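Local coordinates for protein alpha-1,3-glucanase (PDB 5ZRU) that probably hydrolyses alpha-1,3-glucan, as a glycoside hydrolase family 87 enzyme, this chain being the catalytic unit of a longer, multidomain protein, at residues Thr78-Met83 and Gly167-Glu172; Tyr21-Ala26 and Arg53-Pro58. All blocks are in the same frame, centred on the assembly; numbering follows the deposited sequence.

Contact 1: residues Thr78-Met83 and Gly167-Glu172; sequences TMRFTM and GVDFLE. With CA (calcium ion), chain M.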
ATOM      1  N   THR A  78      11.055  12.056   3.589  1.00  9.21           N
ATOM      2  CA  THR A  78       9.630  11.775   3.486  1.00  6.81           C
ATOM      3  C   THR A  78       9.027  11.936   4.872  1.00  8.31           C
ATOM      4  O   THR A  78       9.648  11.561   5.870  1.00  9.47           O
ATOM      5  CB  THR A  78       9.367  10.359   2.956  1.00 10.81           C
ATOM      6  OG1 THR A  78      10.078  10.177   1.729  1.00 11.11           O
ATOM      7  CG2 THR A  78       7.881  10.149   2.700  1.00 10.35           C
ATOM      8  N   MET A  79       7.844  12.539   4.944  1.00 10.08           N
ATOM      9  CA  MET A  79       7.174  12.754   6.222  1.00  6.67           C
ATOM     10  C   MET A  79       5.771  12.175   6.150  1.00 10.65           C
ATOM     11  O   MET A  79       5.024  12.479   5.215  1.00 10.03           O
ATOM     12  CB  MET A  79       7.105  14.245   6.582  1.00  6.64           C
ATOM     13  CG  MET A  79       6.330  14.507   7.899  1.00  9.12           C
ATOM     14  SD  MET A  79       6.349  16.251   8.390  1.00 11.32           S
ATOM     15  CE  MET A  79       5.393  16.973   7.059  1.00  8.63           C
ATOM     16  N   ARG A  80       5.415  11.347   7.131  1.00  8.03           N
ATOM     17  CA  ARG A  80       4.038  10.897   7.298  1.00  7.34           C
ATOM     18  C   ARG A  80       3.380  11.779   8.350  1.00  9.57           C
ATOM     19  O   ARG A  80       3.888  11.898   9.474  1.00  9.27           O
ATOM     20  CB  ARG A  80       3.968   9.421   7.685  1.00  6.80           C
ATOM     21  CG  ARG A  80       2.539   8.865   7.679  1.00  8.05           C
ATOM     22  CD  ARG A  80       2.548   7.353   7.766  1.00  6.75           C
ATOM     23  NE  ARG A  80       1.216   6.788   7.566  1.00  8.11           N
ATOM     24  CZ  ARG A  80       0.398   6.425   8.548  1.00  9.25           C
ATOM     25  NH1 ARG A  80       0.764   6.565   9.820  1.00  8.97           N
ATOM     26  NH2 ARG A  80      -0.792   5.910   8.254  1.00  8.90           N
ATOM     27  N   PHE A  81       2.261  12.401   7.980  1.00  8.49           N
ATOM     28  CA  PHE A  81       1.664  13.473   8.769  1.00  8.24           C
ATOM     29  C   PHE A  81       0.147  13.350   8.719  1.00  9.90           C
ATOM     30  O   PHE A  81      -0.412  12.629   7.886  1.00  8.79           O
ATOM     31  CB  PHE A  81       2.075  14.859   8.234  1.00  7.68           C
ATOM     32  CG  PHE A  81       1.382  15.212   6.944  1.00 10.90           C
ATOM     33  CD1 PHE A  81       1.850  14.705   5.743  1.00  8.40           C
ATOM     34  CD2 PHE A  81       0.228  15.982   6.941  1.00 11.32           C
ATOM     35  CE1 PHE A  81       1.196  14.982   4.545  1.00  9.84           C
ATOM     36  CE2 PHE A  81      -0.440  16.259   5.763  1.00 12.06           C
ATOM     37  CZ  PHE A  81       0.049  15.760   4.551  1.00 11.97           C
ATOM     38  N   THR A  82      -0.527  14.111   9.591  1.00  8.99           N
ATOM     39  CA  THR A  82      -1.975  14.279   9.512  1.00  8.82           C
ATOM     40  C   THR A  82      -2.315  15.753   9.710  1.00  8.89           C
ATOM     41  O   THR A  82      -1.593  16.486  10.392  1.00 10.02           O
ATOM     42  CB  THR A  82      -2.726  13.421  10.563  1.00  8.69           C
ATOM     43  OG1 THR A  82      -4.137  13.676  10.479  1.00 10.58           O
ATOM     44  CG2 THR A  82      -2.257  13.767  11.978  1.00 10.39           C
ATOM     45  N   MET A  83      -3.410  16.184   9.091  1.00 11.63           N
ATOM     46  CA  MET A  83      -3.967  17.514   9.304  1.00  9.37           C
ATOM     47  C   MET A  83      -5.470  17.427   9.062  1.00 12.52           C
ATOM     48  O   MET A  83      -5.945  16.473   8.446  1.00 10.19           O
ATOM     49  CB  MET A  83      -3.314  18.559   8.382  1.00 10.89           C
ATOM     50  CG  MET A  83      -3.661  18.395   6.905  1.00  9.44           C
ATOM     51  SD  MET A  83      -2.725  19.533   5.865  1.00 11.47           S
ATOM     52  CE  MET A  83      -3.587  21.087   6.072  1.00 12.40           C
ATOM     53  N   GLY A 167      -0.247  16.742  12.795  1.00 11.95           N
ATOM     54  CA  GLY A 167       0.404  15.632  13.471  1.00  8.58           C
ATOM     55  C   GLY A 167       1.549  15.117  12.627  1.00 11.51           C
ATOM     56  O   GLY A 167       1.450  15.065  11.404  1.00 11.59           O
ATOM     57  N   VAL A 168       2.641  14.743  13.290  1.00 10.32           N
ATOM     58  CA  VAL A 168       3.778  14.137  12.601  1.00 10.69           C
ATOM     59  C   VAL A 168       4.002  12.747  13.168  1.00  9.01           C
ATOM     60  O   VAL A 168       4.243  12.590  14.371  1.00 10.93           O
ATOM     61  CB  VAL A 168       5.054  14.986  12.721  1.00  9.94           C
ATOM     62  CG1 VAL A 168       6.190  14.339  11.943  1.00 10.29           C
ATOM     63  CG2 VAL A 168       4.793  16.387  12.192  1.00 13.35           C
ATOM     64  N   ASP A 169       3.963  11.741  12.292  1.00  8.99           N
ATOM     65  CA  ASP A 169       4.214  10.353  12.678  1.00  8.18           C
ATOM     66  C   ASP A 169       5.711  10.041  12.632  1.00 12.05           C
ATOM     67  O   ASP A 169       6.323   9.712  13.657  1.00 10.64           O
ATOM     68  CB  ASP A 169       3.413   9.430  11.743  1.00  8.16           C
ATOM     69  CG  ASP A 169       3.371   7.993  12.206  1.00 11.55           C
ATOM     70  OD1 ASP A 169       3.945   7.667  13.271  1.00 12.48           O
ATOM     71  OD2 ASP A 169       2.760   7.172  11.478  1.00 12.18           O
ATOM     72  N   PHE A 170       6.324  10.168  11.458  1.00 10.88           N
ATOM     73  CA  PHE A 170       7.744   9.859  11.339  1.00 11.90           C
ATOM     74  C   PHE A 170       8.324  10.597  10.143  1.00  9.13           C
ATOM     75  O   PHE A 170       7.599  11.128   9.301  1.00 10.84           O
ATOM     76  CB  PHE A 170       7.996   8.348  11.208  1.00 11.09           C
ATOM     77  CG  PHE A 170       7.284   7.695  10.037  1.00 11.49           C
ATOM     78  CD1 PHE A 170       7.746   7.855   8.740  1.00 11.91           C
ATOM     79  CD2 PHE A 170       6.189   6.875  10.248  1.00 10.36           C
ATOM     80  CE1 PHE A 170       7.091   7.244   7.650  1.00 11.25           C
ATOM     81  CE2 PHE A 170       5.536   6.250   9.169  1.00 10.46           C
ATOM     82  CZ  PHE A 170       5.994   6.439   7.877  1.00 12.55           C
ATOM     83  N   LEU A 171       9.652  10.615  10.088  1.00  8.95           N
ATOM     84  CA  LEU A 171      10.406  10.942   8.890  1.00 10.01           C
ATOM     85  C   LEU A 171      11.159   9.707   8.417  1.00 10.35           C
ATOM     86  O   LEU A 171      11.585   8.871   9.221  1.00 11.15           O
ATOM     87  CB  LEU A 171      11.412  12.070   9.143  1.00 11.73           C
ATOM     88  CG  LEU A 171      10.887  13.372   9.750  1.00 10.07           C
ATOM     89  CD1 LEU A 171      12.040  14.382   9.909  1.00 10.67           C
ATOM     90  CD2 LEU A 171       9.786  13.938   8.880  1.00 10.35           C
ATOM     91  N   GLU A 172      11.321   9.598   7.103  1.00  9.35           N
ATOM     92  CA  GLU A 172      12.242   8.646   6.498  1.00  7.98           C
ATOM     93  C   GLU A 172      13.252   9.436   5.677  1.00  9.81           C
ATOM     94  O   GLU A 172      12.875  10.336   4.924  1.00 11.53           O
ATOM     95  CB  GLU A 172      11.488   7.611   5.648  1.00  9.67           C
ATOM     96  CG  GLU A 172      10.801   6.568   6.521  1.00 12.18           C
ATOM     97  CD  GLU A 172       9.861   5.636   5.770  1.00 13.83           C
ATOM     98  OE1 GLU A 172       9.472   5.952   4.632  1.00 14.00           O
ATOM     99  OE2 GLU A 172       9.519   4.575   6.332  1.00 17.76           O
TER
HETATM  100 CA    CA M 611       4.392   6.563  15.301  1.00 19.56          CA
HETATM  101  O   HOH W   1      12.457   9.108   2.364  1.00 17.55           O
HETATM  102  O   HOH W   2       5.724   5.145  16.822  1.00 17.19           O
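Gly167 pairs with Thr82 where two antiparallel strands, 78-82 and 167-172, run side by side in a beta-sandwich sheet. Gly167 N gives its hydrogen to Thr82 O at 2.8 Å, and Gly167 O takes the Thr82 N-H in return. The Thr82 methyl CG2 lies against Gly167 CA, at 3.6 Å. Val168 turns to the other face and meets the sulfur of Met79, with Val168 CG1 4.0 Å from Met79 SD. Asp169 and Phe170 both sit opposite Arg80, which makes a classic beta bulge. Asp169 divides its carboxylate: OD1 binds the calcium ion at 2.4 Å, and OD2 takes Arg80 NH1 at 2.7 Å. That nitrogen arrives nearly along the C-O direction, while the guanidinium and carboxylate planes stand 59° apart. Arg80 reaches this site on an extended chain, with CG trans to the backbone N (chi1 -172°). Arg80 CB lies over one face of the Phe170 ring, 3.8 Å from the centroid, as a CH-pi contact. A methionine in place of Arg80 would probably leave Asp169 OD2 without its charged mate and the calcium-binding carboxylate freer to turn. Leu171 CD2 packs on Met79 CB at 3.5 Å. Glu172 closes the pairing with two backbone bonds to Thr78, and a water links its O to Thr78 OG1. Its carboxylate forms salt bridges with Arg371 and Arg20. Strand 132-144 flanks 78-82 on its other edge, and strands 103-111 and 153-157 cover the face holding Met79.

Contact 2: residues Tyr21-Ala26 and Arg53-Pro58; sequences YDTDDA and RYIALP. With CA (calcium ion), chain M.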
ATOM      1  N   TYR A  21      12.968   7.721  11.266  1.00 13.17           N
ATOM      2  CA  TYR A  21      13.011   8.510  12.491  1.00 12.94           C
ATOM      3  C   TYR A  21      11.571   8.599  12.992  1.00 15.28           C
ATOM      4  O   TYR A  21      10.785   9.409  12.490  1.00 12.64           O
ATOM      5  CB  TYR A  21      13.634   9.875  12.204  1.00 11.39           C
ATOM      6  CG  TYR A  21      15.113   9.724  11.948  1.00 11.69           C
ATOM      7  CD1 TYR A  21      15.596   9.338  10.697  1.00 12.38           C
ATOM      8  CD2 TYR A  21      16.022   9.886  12.983  1.00 14.37           C
ATOM      9  CE1 TYR A  21      16.945   9.153  10.486  1.00 11.47           C
ATOM     10  CE2 TYR A  21      17.370   9.720  12.779  1.00 15.17           C
ATOM     11  CZ  TYR A  21      17.829   9.354  11.538  1.00 13.76           C
ATOM     12  OH  TYR A  21      19.177   9.181  11.369  1.00 16.91           O
ATOM     13  N   ASP A  22      11.215   7.746  13.959  1.00 13.49           N
ATOM     14  CA  ASP A  22       9.816   7.564  14.325  1.00 17.52           C
ATOM     15  C   ASP A  22       9.484   8.350  15.588  1.00 17.84           C
ATOM     16  O   ASP A  22      10.309   9.082  16.149  1.00 14.83           O
ATOM     17  CB  ASP A  22       9.466   6.076  14.498  1.00 18.13           C
ATOM     18  CG  ASP A  22       8.012   5.740  14.060  1.00 26.66           C
ATOM     19  OD1 ASP A  22       7.073   6.529  14.361  1.00 19.71           O
ATOM     20  OD2 ASP A  22       7.796   4.680  13.414  1.00 29.04           O
ATOM     21  N   THR A  23       8.247   8.157  16.051  1.00 13.91           N
ATOM     22  CA  THR A  23       7.656   9.048  17.045  1.00 12.77           C
ATOM     23  C   THR A  23       8.490   9.112  18.316  1.00 16.27           C
ATOM     24  O   THR A  23       8.770  10.201  18.834  1.00 18.64           O
ATOM     25  CB  THR A  23       6.234   8.587  17.355  1.00 16.59           C
ATOM     26  OG1 THR A  23       5.457   8.610  16.150  1.00 14.23           O
ATOM     27  CG2 THR A  23       5.591   9.495  18.376  1.00 16.54           C
ATOM     28  N   ASP A  24       8.913   7.958  18.830  1.00 16.11           N
ATOM     29  CA  ASP A  24       9.606   7.939  20.111  1.00 22.01           C
ATOM     30  C   ASP A  24      11.062   8.375  20.008  1.00 20.58           C
ATOM     31  O   ASP A  24      11.670   8.668  21.043  1.00 23.19           O
ATOM     32  CB  ASP A  24       9.505   6.546  20.733  1.00 20.79           C
ATOM     33  CG  ASP A  24       8.067   6.164  21.073  1.00 29.21           C
ATOM     34  OD1 ASP A  24       7.379   6.970  21.734  1.00 35.66           O
ATOM     35  OD2 ASP A  24       7.624   5.067  20.675  1.00 33.13           O
ATOM     36  N   ASP A  25      11.631   8.426  18.799  1.00 19.05           N
ATOM     37  CA  ASP A  25      12.972   8.975  18.599  1.00 16.96           C
ATOM     38  C   ASP A  25      13.006  10.496  18.689  1.00 17.11           C
ATOM     39  O   ASP A  25      14.097  11.077  18.743  1.00 18.58           O
ATOM     40  CB  ASP A  25      13.530   8.556  17.233  1.00 18.97           C
ATOM     41  CG  ASP A  25      13.737   7.055  17.100  1.00 28.47           C
ATOM     42  OD1 ASP A  25      14.113   6.405  18.096  1.00 30.45           O
ATOM     43  OD2 ASP A  25      13.535   6.528  15.976  1.00 33.89           O
ATOM     44  N   ALA A  26      11.857  11.159  18.702  1.00 16.98           N
ATOM     45  CA  ALA A  26      11.816  12.608  18.599  1.00 16.40           C
ATOM     46  C   ALA A  26      11.779  13.263  19.968  1.00 16.90           C
ATOM     47  O   ALA A  26      11.106  12.786  20.887  1.00 18.87           O
ATOM     48  CB  ALA A  26      10.596  13.067  17.800  1.00 16.53           C
ATOM     49  N   ARG A  53       0.976   5.791  17.735  1.00 10.89           N
ATOM     50  CA  ARG A  53       1.527   6.933  18.455  1.00 11.70           C
ATOM     51  C   ARG A  53       2.024   7.958  17.446  1.00 12.36           C
ATOM     52  O   ARG A  53       2.672   7.589  16.473  1.00  9.26           O
ATOM     53  CB  ARG A  53       2.696   6.516  19.359  1.00 17.14           C
ATOM     54  CG  ARG A  53       2.318   5.611  20.511  1.00 23.98           C
ATOM     55  CD  ARG A  53       3.521   4.834  21.006  1.00 25.21           C
ATOM     56  NE  ARG A  53       4.473   5.689  21.701  1.00 26.97           N
ATOM     57  CZ  ARG A  53       4.341   6.070  22.968  1.00 33.05           C
ATOM     58  NH1 ARG A  53       3.286   5.678  23.672  1.00 32.07           N
ATOM     59  NH2 ARG A  53       5.255   6.849  23.531  1.00 26.39           N
ATOM     60  N   TYR A  54       1.728   9.236  17.675  1.00 12.12           N
ATOM     61  CA  TYR A  54       2.312  10.287  16.851  1.00 11.64           C
ATOM     62  C   TYR A  54       2.448  11.549  17.690  1.00 12.67           C
ATOM     63  O   TYR A  54       1.957  11.622  18.819  1.00 13.80           O
ATOM     64  CB  TYR A  54       1.484  10.549  15.583  1.00 10.20           C
ATOM     65  CG  TYR A  54       0.154  11.253  15.805  1.00  9.33           C
ATOM     66  CD1 TYR A  54      -0.978  10.542  16.215  1.00  9.07           C
ATOM     67  CD2 TYR A  54       0.025  12.620  15.576  1.00 10.55           C
ATOM     68  CE1 TYR A  54      -2.213  11.189  16.390  1.00 11.71           C
ATOM     69  CE2 TYR A  54      -1.201  13.274  15.749  1.00 11.21           C
ATOM     70  CZ  TYR A  54      -2.315  12.551  16.155  1.00 12.52           C
ATOM     71  OH  TYR A  54      -3.525  13.194  16.320  1.00 14.61           O
ATOM     72  N   ILE A  55       3.140  12.542  17.130  1.00 11.36           N
ATOM     73  CA  ILE A  55       3.362  13.820  17.806  1.00 11.04           C
ATOM     74  C   ILE A  55       2.382  14.834  17.239  1.00 12.66           C
ATOM     75  O   ILE A  55       2.396  15.128  16.036  1.00 12.16           O
ATOM     76  CB  ILE A  55       4.812  14.307  17.648  1.00 12.79           C
ATOM     77  CG1 ILE A  55       5.784  13.277  18.209  1.00 18.17           C
ATOM     78  CG2 ILE A  55       5.003  15.652  18.353  1.00 12.09           C
ATOM     79  CD1 ILE A  55       6.941  13.004  17.284  1.00 23.21           C
ATOM     80  N   ALA A  56       1.535  15.381  18.102  1.00 11.31           N
ATOM     81  CA  ALA A  56       0.636  16.452  17.708  1.00 11.01           C
ATOM     82  C   ALA A  56       1.347  17.793  17.846  1.00 13.91           C
ATOM     83  O   ALA A  56       2.021  18.048  18.854  1.00 11.53           O
ATOM     84  CB  ALA A  56      -0.640  16.430  18.551  1.00 12.41           C
ATOM     85  N   LEU A  57       1.200  18.639  16.819  1.00 12.22           N
ATOM     86  CA  LEU A  57       1.679  20.017  16.796  1.00 12.16           C
ATOM     87  C   LEU A  57       0.465  20.945  16.786  1.00 13.76           C
ATOM     88  O   LEU A  57       0.025  21.407  15.722  1.00 14.04           O
ATOM     89  CB  LEU A  57       2.572  20.262  15.575  1.00 13.10           C
ATOM     90  CG  LEU A  57       3.675  19.221  15.346  1.00 14.19           C
ATOM     91  CD1 LEU A  57       4.479  19.535  14.083  1.00 12.98           C
ATOM     92  CD2 LEU A  57       4.587  19.120  16.557  1.00 13.80           C
ATOM     93  N   PRO A  58      -0.126  21.217  17.950  1.00 13.71           N
ATOM     94  CA  PRO A  58      -1.413  21.921  17.961  1.00 17.56           C
ATOM     95  C   PRO A  58      -1.306  23.418  17.770  1.00 15.98           C
ATOM     96  O   PRO A  58      -2.299  24.038  17.372  1.00 18.43           O
ATOM     97  CB  PRO A  58      -1.987  21.597  19.352  1.00 17.06           C
ATOM     98  CG  PRO A  58      -1.100  20.547  19.928  1.00 18.57           C
ATOM     99  CD  PRO A  58       0.228  20.693  19.277  1.00 13.93           C
TER
HETATM  100 CA    CA M 611       4.392   6.563  15.301  1.00 19.56          CA
HETATM  101  O   HOH W   2       5.724   5.145  16.822  1.00 17.19           O
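The backbone of Thr23-Asp25 makes a 3-10 turn beside the start of strand 53-57, and the CA atoms of Thr23 and Tyr54 come within 5.5 Å. Between the two segments lies a calcium site in the beta-sandwich domain. Thr23 OG1 binds the calcium ion at 2.5 Å. The carbonyl O of Arg53 binds it too, at 2.3 Å from O to calcium. Asp22 OD1 stands farther from the calcium, at 2.8 Å, and a water is bound as well. Ser50 and Asp169 complete the shell. Asp22 OD1 also accepts the Thr23 N-H through its anti lone pair, which ties the turn to the metal. Thr23 has OG1 anti to its carbonyl carbon (chi1 -59°), and this points the hydroxyl oxygen at the calcium. The Thr23 and Ile55 side chains slide past each other in opposite directions, with Thr23 CG2 3.8 Å from Ile55 CG1. Further along, Ile55 CD1 touches the CB of Ala26. Trp66 of strand 63-67 packs on Ala26, and Ala64 of the same strand packs on Ile55. Asp24 and Arg53 add a salt bridge. Asp24 is exposed, and Arg53 crosses it at about a right angle, its chain bent at chi3 (71°). The guanidinium grips side-on, with the carboxylate plane turned 41° from its own. Both NE and NH2 of Arg53 give to the same oxygen, Asp24 OD1, with NH2 the nearer at 2.8 Å and NE at 3.2 Å.

In the fold
From the N terminus, the chain first makes contact 2. Residues 21-26 follow strand 19-21, and the return of the chain as strand 53-57 closes a loop of 26 residues. Contact 1 comes later, when strand 166-174 pairs with strand 76-82 across 83 residues rich in strand. The two contacts are in series and neither nests in the other. They are nevertheless neighbours, with centres about 8 Å apart. Strand 166-174 lies between strands 53-57 and 76-82, and Leu171 O probably accepts a hydrogen bond from Tyr21 N. The calcium ion and its bound water belong to both, joining loop and sheet within the D1 family region.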